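Local coordinates for protein alkylhalidase CmlS (Streptomyces venezuelae, PDB 3I3L) that probably acts as a flavin-dependent halogenase in chloramphenicol biosynthesis, carrying a covalently bound FAD, at residues I524-D527 / L528-E532. Numbering follows the deposited sequence.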
ATOM      1  N   ILE A 524     -15.799 -18.285 -23.807  1.00 43.36           N
ATOM      2  CA  ILE A 524     -16.511 -17.037 -23.870  1.00 42.96           C
ATOM      3  C   ILE A 524     -15.698 -15.971 -24.605  1.00 41.98           C
ATOM      4  O   ILE A 524     -16.206 -15.324 -25.528  1.00 42.65           O
ATOM      5  CB  ILE A 524     -16.916 -16.514 -22.481  1.00 42.82           C
ATOM      6  CG1 ILE A 524     -17.816 -17.557 -21.784  1.00 43.43           C
ATOM      7  CG2 ILE A 524     -17.548 -15.117 -22.621  1.00 41.82           C
ATOM      8  CD1 ILE A 524     -18.382 -17.144 -20.428  1.00 42.15           C
ATOM      9  N   PHE A 525     -14.429 -15.825 -24.236  1.00 40.60           N
ATOM     10  CA  PHE A 525     -13.653 -14.680 -24.701  1.00 39.33           C
ATOM     11  C   PHE A 525     -13.069 -14.854 -26.085  1.00 38.86           C
ATOM     12  O   PHE A 525     -12.847 -13.871 -26.791  1.00 39.10           O
ATOM     13  CB  PHE A 525     -12.630 -14.227 -23.646  1.00 39.53           C
ATOM     14  CG  PHE A 525     -13.292 -13.685 -22.402  1.00 40.24           C
ATOM     15  CD1 PHE A 525     -13.745 -12.369 -22.355  1.00 40.72           C
ATOM     16  CD2 PHE A 525     -13.536 -14.517 -21.312  1.00 41.15           C
ATOM     17  CE1 PHE A 525     -14.427 -11.867 -21.214  1.00 40.47           C
ATOM     18  CE2 PHE A 525     -14.189 -14.033 -20.192  1.00 42.93           C
ATOM     19  CZ  PHE A 525     -14.646 -12.702 -20.144  1.00 41.58           C
ATOM     20  N   GLN A 526     -12.847 -16.101 -26.468  1.00 38.74           N
ATOM     21  CA  GLN A 526     -12.505 -16.469 -27.834  1.00 39.71           C
ATOM     22  C   GLN A 526     -13.672 -16.132 -28.801  1.00 39.10           C
ATOM     23  O   GLN A 526     -13.480 -15.564 -29.863  1.00 39.20           O
ATOM     24  CB  GLN A 526     -12.227 -17.975 -27.891  1.00 40.19           C
ATOM     25  CG  GLN A 526     -11.681 -18.410 -29.250  1.00 42.10           C
ATOM     26  CD  GLN A 526     -10.425 -17.657 -29.546  1.00 45.56           C
ATOM     27  OE1 GLN A 526      -9.478 -17.654 -28.733  1.00 48.42           O
ATOM     28  NE2 GLN A 526     -10.383 -16.990 -30.696  1.00 47.61           N
ATOM     29  N   ASP A 527     -14.882 -16.470 -28.385  1.00 39.13           N
ATOM     30  CA  ASP A 527     -16.096 -16.141 -29.132  1.00 39.20           C
ATOM     31  C   ASP A 527     -16.217 -14.638 -29.235  1.00 38.69           C
ATOM     32  O   ASP A 527     -16.486 -14.097 -30.321  1.00 38.73           O
ATOM     33  CB  ASP A 527     -17.341 -16.719 -28.444  1.00 39.50           C
ATOM     34  CG  ASP A 527     -17.403 -18.253 -28.491  1.00 41.24           C
ATOM     35  OD1 ASP A 527     -16.738 -18.877 -29.342  1.00 45.65           O
ATOM     36  OD2 ASP A 527     -18.145 -18.849 -27.682  1.00 42.78           O
ATOM     37  N   LEU A 528     -15.964 -13.950 -28.123  1.00 37.35           N
ATOM     38  CA  LEU A 528     -15.959 -12.492 -28.142  1.00 35.96           C
ATOM     39  C   LEU A 528     -14.939 -11.950 -29.171  1.00 35.98           C
ATOM     40  O   LEU A 528     -15.235 -11.020 -29.920  1.00 35.41           O
ATOM     41  CB  LEU A 528     -15.710 -11.912 -26.739  1.00 35.08           C
ATOM     42  CG  LEU A 528     -15.860 -10.414 -26.584  1.00 34.14           C
ATOM     43  CD1 LEU A 528     -16.272 -10.063 -25.123  1.00 35.82           C
ATOM     44  CD2 LEU A 528     -14.592  -9.610 -26.998  1.00 34.78           C
ATOM     45  N   ALA A 529     -13.727 -12.491 -29.166  1.00 35.91           N
ATOM     46  CA  ALA A 529     -12.668 -11.929 -30.012  1.00 36.94           C
ATOM     47  C   ALA A 529     -13.100 -12.039 -31.471  1.00 36.56           C
ATOM     48  O   ALA A 529     -12.833 -11.170 -32.238  1.00 32.73           O
ATOM     49  CB  ALA A 529     -11.352 -12.644 -29.807  1.00 35.73           C
ATOM     50  N   GLU A 530     -13.818 -13.106 -31.777  1.00 37.69           N
ATOM     51  CA  GLU A 530     -14.271 -13.369 -33.137  1.00 40.67           C
ATOM     52  C   GLU A 530     -15.543 -12.627 -33.546  1.00 40.01           C
ATOM     53  O   GLU A 530     -15.610 -12.135 -34.630  1.00 42.06           O
ATOM     54  CB  GLU A 530     -14.412 -14.883 -33.332  1.00 40.37           C
ATOM     55  CG  GLU A 530     -13.085 -15.616 -32.988  1.00 43.83           C
ATOM     56  CD  GLU A 530     -13.202 -17.134 -33.037  1.00 49.15           C
ATOM     57  OE1 GLU A 530     -14.336 -17.668 -33.009  1.00 47.99           O
ATOM     58  OE2 GLU A 530     -12.146 -17.800 -33.086  1.00 51.26           O
ATOM     59  N   GLU A 531     -16.528 -12.524 -32.658  1.00 40.55           N
ATOM     60  CA  GLU A 531     -17.864 -12.077 -33.022  1.00 38.18           C
ATOM     61  C   GLU A 531     -18.086 -10.667 -32.557  1.00 38.53           C
ATOM     62  O   GLU A 531     -18.924  -9.939 -33.100  1.00 37.80           O
ATOM     63  CB  GLU A 531     -18.915 -12.990 -32.400  1.00 38.70           C
ATOM     64  CG  GLU A 531     -18.622 -14.484 -32.474  1.00 38.19           C
ATOM     65  CD  GLU A 531     -19.565 -15.301 -31.603  1.00 39.68           C
ATOM     66  OE1 GLU A 531     -19.345 -16.514 -31.490  1.00 42.58           O
ATOM     67  OE2 GLU A 531     -20.519 -14.752 -31.011  1.00 40.77           O
ATOM     68  N   GLU A 532     -17.334 -10.273 -31.530  1.00 37.56           N
ATOM     69  CA  GLU A 532     -17.384  -8.902 -30.996  1.00 35.76           C
ATOM     70  C   GLU A 532     -18.754  -8.484 -30.468  1.00 34.56           C
ATOM     71  O   GLU A 532     -19.188  -7.350 -30.672  1.00 33.36           O
ATOM     72  CB  GLU A 532     -16.821  -7.919 -32.026  1.00 36.82           C
ATOM     73  CG  GLU A 532     -15.341  -8.266 -32.452  1.00 39.44           C
ATOM     74  CD  GLU A 532     -14.687  -7.202 -33.310  1.00 44.46           C
ATOM     75  OE1 GLU A 532     -15.414  -6.428 -33.982  1.00 43.12           O
ATOM     76  OE2 GLU A 532     -13.435  -7.110 -33.274  1.00 47.60           O
TER
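Gln526 reaches forward to Glu530 in a local i to i+4 contact on the last turns of helix 519-531, in the C-terminal region of CmlS and away from the FAD site. The amide NE2 of Gln526 donates to Glu530 OE2 over 3.1 Å, arriving from above the carboxylate plane, 52° out of it. A bend at chi2 (58°), after a chi1 of -172° that sets CG opposite the backbone N, brings NE2 forward over the next turn; NE2 also bonds Gly481 O, while OE1 accepts from Ala483 N. Cut back to an alanine, this position would probably leave Glu530 without its amide donor, and Gly481 O and Ala483 N without their partner on the helix.

One position on, Asp527 and Glu531 run side by side with their carboxylates nearly parallel, Asp527 OD1 lying 4.1 Å from Glu531 OE1. This like-charge proximity is probably eased by Arg541, which forms a salt bridge with Asp527 OD2. On the buried side, Leu528 CD1 comes at the Phe525 ring obliquely, 4.4 Å from Phe525 CD1, and both side chains pack on Leu538 of helix 535-543.

Beneath, Glu531 N reaches Asp527 O at 2.8 Å. Glu532 then leaves helical geometry with positive phi: the segment exemplifies i to i+4 side-chain pairing at the C-terminal end of an amphipathic alpha-helix, Phe525 and Leu528 turned to the core, Gln526, Asp527, Glu530 and Glu531 on the polar side.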